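PDB 3STO: serine protease inhibitor from Schistosoma haematobium, which probably inhibits serine-type endopeptidases by the serpin mechanism of trapping the target protease. Local coordinates for residues N113-S118 / T251-V256; R132-I137 / G143-V148; N190-R195 / M392-A397. All blocks are in the same frame, centred on the assembly; numbering follows the deposited sequence.

Interaction 1: residues N113-S118 / T251-V256; sequences NVVRIS and TRFTFV
Phe253 meets Val114 and Val115 in the buried core of the serpin fold, where two sheets pack on each other. Strand 112-124 belongs to sheet A and strand 253-260 to sheet B. The contact is small and wholly apolar: the two segments bury about 99 Å², both sides summed.

The two valines have nearly the same rotamer but offer different branches. Val114 turns CG1 anti to its backbone N (chi1 167°), and this methyl does the touching. It sits by the CD2-CE2 bond of Phe253, with Val114 CG1 to Phe253 CE2 at 3.7 Å. Val115 instead uses CG2, the branch anti to its carbonyl carbon. That methyl reaches the far end of the ring, with Val115 CG2 to Phe253 CZ at 3.9 Å. Both methyls approach the ring obliquely. The side chains of Val114 and Phe253 run antiparallel past one another, while that of Val115 lies roughly perpendicular to Phe253.

Neighbouring residues of a regular strand would face opposite ways. Here Val114 has a helix-like backbone, with phi -62° and psi -46°. This breaks the alternation, and both valines point to the same partner.

Other groups hold the ring of Phe253 in place. Its ring packs edge-to-face with that of Phe194 on strand 186-197. The neighbouring Arg252 is tied by salt bridges to Glu103 and Asp387 and by a hydrogen bond to Ser99. The long side chain of Arg252 is extended and passes along the Phe253 ring, on the opposite side of the ring plane from the two valine methyls. The aromatic ring is thus caught between a methylene and two methyls. Arg252 CG stands 3.8 Å above the plane of the Phe253 ring, over its centre.

Interaction 2: residues R132-I137 / G143-V148; sequences RFNESI and GELKQV
Leu145 points from strand 143-148 into helix 131-138 and meets three of its side chains. The helix and the strand run at 133° to each other, 8.3 Å apart at closest approach. In Leu145, CG is anti to the backbone N (chi1 -161°), which carries the branch point toward the helix, and chi2 turns CD1 to Phe133 and Asn134. Leu145 CD1 lies 4.1 Å from Phe133 CE2, oblique to the ring. The Asn134 side chain crosses Leu145 at about a right angle, its OD1 within 3.5 Å of Leu145 CD1. Nearer the start of the strand, Ile137 CG2 rests on the backbone, 3.6 Å from Leu145 N. Ile137 CG1 lies 3.6 Å above one face of the Phe133 ring, nearer its rim than its middle. Ile137 thus links ring and strand.

The setting is a beta-alpha-beta unit of strand 112-124, this helix and strand 143-148, at the edge of serpin sheet A. The backbone of 143-148 is hydrogen-bonded to strand 112-124, and Glu144 OE1 accepts a hydrogen bond from Trp163 NE1. Ile137 O and Gly143 O approach to 3.3 Å, but both are acceptors. No hydrogen bond joins helix to strand, so apolar packing holds this contact.

Interaction 3: residues N190-R195 / M392-A397; sequences NVFYFR and MPIMAA
The Phe192 ring takes Ile394 CD1 at its edge, near the ring plane, with Phe192 CE1 to Ile394 CD1 at 3.9 Å. The Phe194 ring meets the same methyl obliquely, and Phe194 CD2 lies 4.0 Å from Ile394 CD1. The two rings are nearly parallel, about 14° apart, because both leave the same side of strand 186-197 with CG anti to the backbone N and with similar ring rotations. Ile394 crosses each of them at about a right angle, and its methyl bridges them. On the other side of the strand, Tyr193 CE2 lies over one face of the Arg195 guanidinium, toward its rim.

In Ile394, CG1 sits between the backbone N and the carbonyl carbon (chi1 61°), and CD1 continues the chain in an extended line toward the two rings (chi2 164°). That single methyl makes both contacts. Leu44 of helix 43-55 also packs against Ile394, and Val115 and Ile117 of strand 112-124 touch Phe192. The next residue, Met395, is a selenomethionine whose end turns away from the phenylalanines.

Ile394 and Met395 both face Ile385 on the neighbouring strand. This is a classic beta bulge in sheet B, set against sheet A in the serpin core.

Interactions 1 and 3 are neighbours, with centres 7 Å apart. Strands 112-124 and 186-197 pair antiparallel in sheet A. Both contacts join that sheet to sheet B, through strands 253-260 and 392-399, which both pair with strand 381-387. Along the chain their segments alternate. Interaction 2 lies 26 Å from interaction 1 and 24 Å from interaction 3, centre to centre. It falls between the two halves of interaction 1 in sequence. Strand 143-148 extends sheet A, and helix 131-138 packs on that part, far from the centre of the chain. Serpins open sheet A to take up the reactive loop. Strands 186-197 and 339-348 are still paired here, consistent with a form without full loop insertion.

Interaction 1: residues N113-S118 / T251-V256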
# COMPACT_ATOMS: atom_id res chain seq x y z
N ASN A 113 -17.23 -0.23 -0.18
CA ASN A 113 -16.07 -0.22 -1.04
C ASN A 113 -15.10 -1.28 -0.58
O ASN A 113 -14.77 -1.35 0.59
CB ASN A 113 -15.33 1.13 -0.95
CG ASN A 113 -15.81 2.15 -1.97
OD1 ASN A 113 -16.86 1.97 -2.61
ND2 ASN A 113 -15.05 3.26 -2.10
N VAL A 114 -14.62 -2.09 -1.50
CA VAL A 114 -13.53 -2.98 -1.17
C VAL A 114 -12.28 -2.13 -0.77
O VAL A 114 -11.61 -2.40 0.23
CB VAL A 114 -13.23 -3.94 -2.36
CG1 VAL A 114 -11.91 -4.66 -2.19
CG2 VAL A 114 -14.39 -4.91 -2.58
N VAL A 115 -11.99 -1.11 -1.56
CA VAL A 115 -10.79 -0.32 -1.35
C VAL A 115 -11.16 1.10 -0.93
O VAL A 115 -11.98 1.75 -1.58
CB VAL A 115 -9.98 -0.21 -2.64
CG1 VAL A 115 -8.60 0.43 -2.35
CG2 VAL A 115 -9.86 -1.56 -3.31
N ARG A 116 -10.57 1.58 0.16
CA ARG A 116 -10.76 2.96 0.57
C ARG A 116 -9.41 3.68 0.56
O ARG A 116 -8.48 3.34 1.32
CB ARG A 116 -11.45 3.08 1.93
N ILE A 117 -9.32 4.65 -0.35
CA ILE A 117 -8.13 5.46 -0.49
C ILE A 117 -8.36 6.79 0.22
O ILE A 117 -9.40 7.45 0.02
CB ILE A 117 -7.88 5.74 -1.97
CG1 ILE A 117 -7.56 4.43 -2.71
CG2 ILE A 117 -6.82 6.85 -2.15
CD1 ILE A 117 -8.28 4.28 -4.04
N SER A 118 -7.42 7.18 1.08
CA SER A 118 -7.59 8.47 1.77
C SER A 118 -6.29 9.24 1.89
O SER A 118 -5.28 8.72 2.39
CB SER A 118 -8.18 8.28 3.16
OG SER A 118 -9.46 7.69 3.10
N THR A 251 -13.55 -11.17 -6.86
CA THR A 251 -12.42 -11.96 -7.32
C THR A 251 -11.43 -11.23 -8.22
O THR A 251 -10.49 -11.84 -8.76
CB THR A 251 -12.86 -13.28 -7.94
OG1 THR A 251 -13.51 -13.03 -9.19
CG2 THR A 251 -13.78 -14.04 -6.96
N ARG A 252 -11.64 -9.93 -8.40
CA ARG A 252 -10.62 -9.10 -9.03
C ARG A 252 -9.34 -9.05 -8.13
O ARG A 252 -8.22 -8.91 -8.59
CB ARG A 252 -11.19 -7.69 -9.26
CG ARG A 252 -10.12 -6.62 -9.29
CD ARG A 252 -10.66 -5.30 -9.76
NE ARG A 252 -9.57 -4.35 -9.97
CZ ARG A 252 -9.76 -3.07 -10.30
NH1 ARG A 252 -10.99 -2.60 -10.44
NH2 ARG A 252 -8.72 -2.27 -10.48
N PHE A 253 -9.55 -9.16 -6.83
CA PHE A 253 -8.48 -9.14 -5.87
C PHE A 253 -8.19 -10.55 -5.33
O PHE A 253 -9.11 -11.34 -5.08
CB PHE A 253 -8.83 -8.18 -4.73
CG PHE A 253 -9.12 -6.79 -5.21
CD1 PHE A 253 -8.08 -5.99 -5.71
CD2 PHE A 253 -10.43 -6.28 -5.19
CE1 PHE A 253 -8.35 -4.70 -6.19
CE2 PHE A 253 -10.68 -5.02 -5.65
CZ PHE A 253 -9.64 -4.23 -6.17
N THR A 254 -6.90 -10.85 -5.17
CA THR A 254 -6.47 -12.14 -4.63
C THR A 254 -5.31 -11.96 -3.66
O THR A 254 -4.55 -10.99 -3.76
CB THR A 254 -6.12 -13.13 -5.75
OG1 THR A 254 -5.84 -14.39 -5.17
CG2 THR A 254 -4.92 -12.67 -6.56
N PHE A 255 -5.21 -12.85 -2.68
CA PHE A 255 -4.12 -12.80 -1.72
C PHE A 255 -3.05 -13.76 -2.17
O PHE A 255 -3.30 -14.95 -2.23
CB PHE A 255 -4.63 -13.21 -0.35
CG PHE A 255 -3.62 -13.05 0.74
CD1 PHE A 255 -3.16 -11.77 1.10
CD2 PHE A 255 -3.22 -14.15 1.47
CE1 PHE A 255 -2.24 -11.60 2.17
CE2 PHE A 255 -2.30 -14.00 2.54
CZ PHE A 255 -1.81 -12.71 2.88
N VAL A 256 -1.89 -13.24 -2.53
CA VAL A 256 -0.79 -14.02 -3.06
C VAL A 256 0.25 -14.24 -1.96
O VAL A 256 0.72 -13.27 -1.38
CB VAL A 256 -0.18 -13.34 -4.29
CG1 VAL A 256 1.09 -14.09 -4.78
CG2 VAL A 256 -1.25 -13.23 -5.41

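Interaction 2: residues R132-I137 / G143-V148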
# COMPACT_ATOMS: atom_id res chain seq x y z
N ARG A 132 -8.77 28.26 -5.76
CA ARG A 132 -8.77 27.24 -6.81
C ARG A 132 -8.29 25.88 -6.27
O ARG A 132 -8.76 24.82 -6.71
CB ARG A 132 -7.90 27.66 -7.99
CG ARG A 132 -8.01 29.14 -8.35
N PHE A 133 -7.36 25.92 -5.32
CA PHE A 133 -6.82 24.70 -4.75
C PHE A 133 -7.86 24.08 -3.85
O PHE A 133 -8.22 22.90 -4.00
CB PHE A 133 -5.56 25.00 -3.93
CG PHE A 133 -4.97 23.79 -3.26
CD1 PHE A 133 -4.35 22.79 -4.01
CD2 PHE A 133 -5.03 23.66 -1.88
CE1 PHE A 133 -3.80 21.68 -3.40
CE2 PHE A 133 -4.47 22.54 -1.24
CZ PHE A 133 -3.85 21.55 -2.01
N ASN A 134 -8.33 24.89 -2.90
CA ASN A 134 -9.36 24.50 -1.96
C ASN A 134 -10.55 23.83 -2.66
O ASN A 134 -11.11 22.86 -2.16
CB ASN A 134 -9.85 25.72 -1.21
CG ASN A 134 -10.39 25.38 0.13
OD1 ASN A 134 -9.71 25.55 1.15
ND2 ASN A 134 -11.63 24.89 0.16
N GLU A 135 -10.92 24.37 -3.81
CA GLU A 135 -12.02 23.83 -4.58
C GLU A 135 -11.62 22.53 -5.27
O GLU A 135 -12.38 21.58 -5.24
CB GLU A 135 -12.55 24.86 -5.58
N SER A 136 -10.44 22.50 -5.88
CA SER A 136 -9.91 21.26 -6.49
C SER A 136 -9.87 20.05 -5.51
O SER A 136 -10.25 18.92 -5.87
CB SER A 136 -8.53 21.52 -7.11
OG SER A 136 -8.28 20.67 -8.23
N ILE A 137 -9.42 20.30 -4.27
CA ILE A 137 -9.39 19.25 -3.24
C ILE A 137 -10.78 18.86 -2.73
O ILE A 137 -11.02 17.70 -2.39
CB ILE A 137 -8.47 19.60 -2.05
CG1 ILE A 137 -7.04 19.87 -2.54
CG2 ILE A 137 -8.45 18.47 -1.02
CD1 ILE A 137 -6.48 18.78 -3.43
N GLY A 143 -9.46 12.98 -1.54
CA GLY A 143 -8.60 13.97 -0.90
C GLY A 143 -9.31 14.92 0.04
O GLY A 143 -10.44 15.34 -0.22
N GLU A 144 -8.64 15.29 1.13
CA GLU A 144 -9.23 16.21 2.08
C GLU A 144 -8.21 17.18 2.66
O GLU A 144 -7.15 16.80 3.16
CB GLU A 144 -9.95 15.44 3.18
CG GLU A 144 -10.76 16.26 4.15
CD GLU A 144 -11.53 15.39 5.16
OE1 GLU A 144 -11.55 14.14 5.01
OE2 GLU A 144 -12.11 15.96 6.12
N LEU A 145 -8.55 18.46 2.60
CA LEU A 145 -7.69 19.51 3.12
C LEU A 145 -8.19 19.83 4.52
O LEU A 145 -9.38 19.97 4.72
CB LEU A 145 -7.80 20.74 2.23
CG LEU A 145 -6.71 21.82 2.27
CD1 LEU A 145 -7.30 23.10 1.74
CD2 LEU A 145 -6.16 22.07 3.64
N LYS A 146 -7.28 19.93 5.47
CA LYS A 146 -7.66 20.25 6.84
C LYS A 146 -6.67 21.25 7.41
O LYS A 146 -5.47 21.00 7.47
CB LYS A 146 -7.71 19.00 7.71
CG LYS A 146 -8.58 17.84 7.15
CD LYS A 146 -10.04 17.97 7.55
N GLN A 147 -7.16 22.40 7.80
CA GLN A 147 -6.27 23.36 8.40
C GLN A 147 -6.25 23.10 9.88
O GLN A 147 -7.23 22.62 10.46
CB GLN A 147 -6.70 24.78 8.03
CG GLN A 147 -7.16 24.84 6.58
CD GLN A 147 -7.51 26.25 6.14
OE1 GLN A 147 -6.90 27.22 6.60
NE2 GLN A 147 -8.50 26.37 5.25
N VAL A 148 -5.11 23.39 10.49
CA VAL A 148 -4.76 22.82 11.78
C VAL A 148 -3.77 23.74 12.46
O VAL A 148 -3.00 24.42 11.79
CB VAL A 148 -4.15 21.39 11.56
CG1 VAL A 148 -2.96 21.13 12.45
CG2 VAL A 148 -5.22 20.30 11.72

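Interaction 3: residues N190-R195 / M392-A397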
# COMPACT_ATOMS: atom_id res chain seq x y z
N ASN A 190 -1.26 9.42 4.18
CA ASN A 190 -1.98 8.46 3.33
C ASN A 190 -2.48 7.20 4.09
O ASN A 190 -1.77 6.59 4.87
CB ASN A 190 -1.18 8.07 2.07
CG ASN A 190 -1.97 7.09 1.18
OD1 ASN A 190 -1.72 5.88 1.16
ND2 ASN A 190 -2.96 7.62 0.48
N VAL A 191 -3.74 6.87 3.85
CA VAL A 191 -4.38 5.70 4.40
C VAL A 191 -4.90 4.84 3.25
O VAL A 191 -5.59 5.33 2.34
CB VAL A 191 -5.56 6.07 5.31
CG1 VAL A 191 -6.38 4.83 5.66
CG2 VAL A 191 -5.08 6.79 6.56
N PHE A 192 -4.58 3.55 3.29
CA PHE A 192 -5.11 2.67 2.25
C PHE A 192 -5.78 1.47 2.88
O PHE A 192 -5.13 0.56 3.40
CB PHE A 192 -4.01 2.22 1.31
CG PHE A 192 -4.51 1.79 -0.04
CD1 PHE A 192 -4.84 0.45 -0.29
CD2 PHE A 192 -4.61 2.72 -1.09
CE1 PHE A 192 -5.27 0.06 -1.55
CE2 PHE A 192 -5.04 2.34 -2.35
CZ PHE A 192 -5.37 1.01 -2.60
N TYR A 193 -7.11 1.49 2.83
CA TYR A 193 -7.90 0.48 3.51
C TYR A 193 -8.50 -0.49 2.49
O TYR A 193 -9.30 -0.11 1.62
CB TYR A 193 -9.00 1.17 4.34
CG TYR A 193 -9.74 0.30 5.34
CD1 TYR A 193 -9.11 -0.21 6.45
CD2 TYR A 193 -11.10 0.04 5.17
CE1 TYR A 193 -9.81 -0.98 7.38
CE2 TYR A 193 -11.81 -0.72 6.09
CZ TYR A 193 -11.17 -1.23 7.19
OH TYR A 193 -11.88 -1.99 8.10
N PHE A 194 -8.10 -1.75 2.63
CA PHE A 194 -8.67 -2.83 1.86
C PHE A 194 -9.49 -3.74 2.77
O PHE A 194 -9.06 -4.07 3.86
CB PHE A 194 -7.55 -3.63 1.18
CG PHE A 194 -8.04 -4.71 0.29
CD1 PHE A 194 -8.47 -5.93 0.82
CD2 PHE A 194 -8.12 -4.50 -1.09
CE1 PHE A 194 -8.94 -6.96 -0.02
CE2 PHE A 194 -8.59 -5.51 -1.94
CZ PHE A 194 -9.00 -6.74 -1.40
N ARG A 195 -10.66 -4.16 2.32
CA ARG A 195 -11.51 -5.04 3.11
C ARG A 195 -12.42 -5.92 2.23
O ARG A 195 -13.17 -5.43 1.38
CB ARG A 195 -12.33 -4.23 4.10
CG ARG A 195 -13.22 -5.08 4.99
CD ARG A 195 -14.62 -4.47 5.12
NE ARG A 195 -14.79 -3.67 6.33
CZ ARG A 195 -15.68 -2.69 6.45
NH1 ARG A 195 -16.47 -2.39 5.43
NH2 ARG A 195 -15.79 -2.00 7.59
N MSE A 392 -1.12 -5.84 -10.88
CA MSE A 392 -0.05 -5.40 -10.02
C MSE A 392 -0.49 -5.53 -8.58
O MSE A 392 -1.67 -5.65 -8.28
CB MSE A 392 0.30 -3.94 -10.31
CG MSE A 392 -0.74 -2.98 -9.78
SE MSE A 392 -0.50 -1.10 -10.40
CE MSE A 392 1.40 -0.87 -9.92
N PRO A 393 0.47 -5.54 -7.66
CA PRO A 393 0.04 -5.56 -6.26
C PRO A 393 -0.36 -4.17 -5.79
O PRO A 393 0.28 -3.16 -6.09
CB PRO A 393 1.29 -6.03 -5.52
CG PRO A 393 2.43 -5.51 -6.38
CD PRO A 393 1.93 -5.64 -7.81
N ILE A 394 -1.46 -4.11 -5.07
CA ILE A 394 -1.81 -2.87 -4.45
C ILE A 394 -1.39 -2.83 -2.98
O ILE A 394 -1.44 -1.79 -2.34
CB ILE A 394 -3.30 -2.56 -4.62
CG1 ILE A 394 -4.15 -3.63 -3.98
CG2 ILE A 394 -3.65 -2.39 -6.13
CD1 ILE A 394 -5.56 -3.17 -3.80
N MSE A 395 -0.96 -3.97 -2.45
CA MSE A 395 -0.41 -4.05 -1.11
C MSE A 395 0.73 -5.08 -1.20
O MSE A 395 0.56 -6.15 -1.80
CB MSE A 395 -1.51 -4.41 -0.12
CG MSE A 395 -1.15 -4.47 1.36
SE MSE A 395 -0.07 -5.99 2.00
CE MSE A 395 -0.99 -7.66 1.52
N ALA A 396 1.89 -4.72 -0.67
CA ALA A 396 3.07 -5.57 -0.61
C ALA A 396 3.52 -5.67 0.85
O ALA A 396 3.52 -4.69 1.59
CB ALA A 396 4.22 -5.02 -1.52
N ALA A 397 3.88 -6.87 1.27
CA ALA A 397 4.16 -7.14 2.66
C ALA A 397 5.20 -8.23 2.80
O ALA A 397 5.23 -9.20 2.05
CB ALA A 397 2.89 -7.52 3.43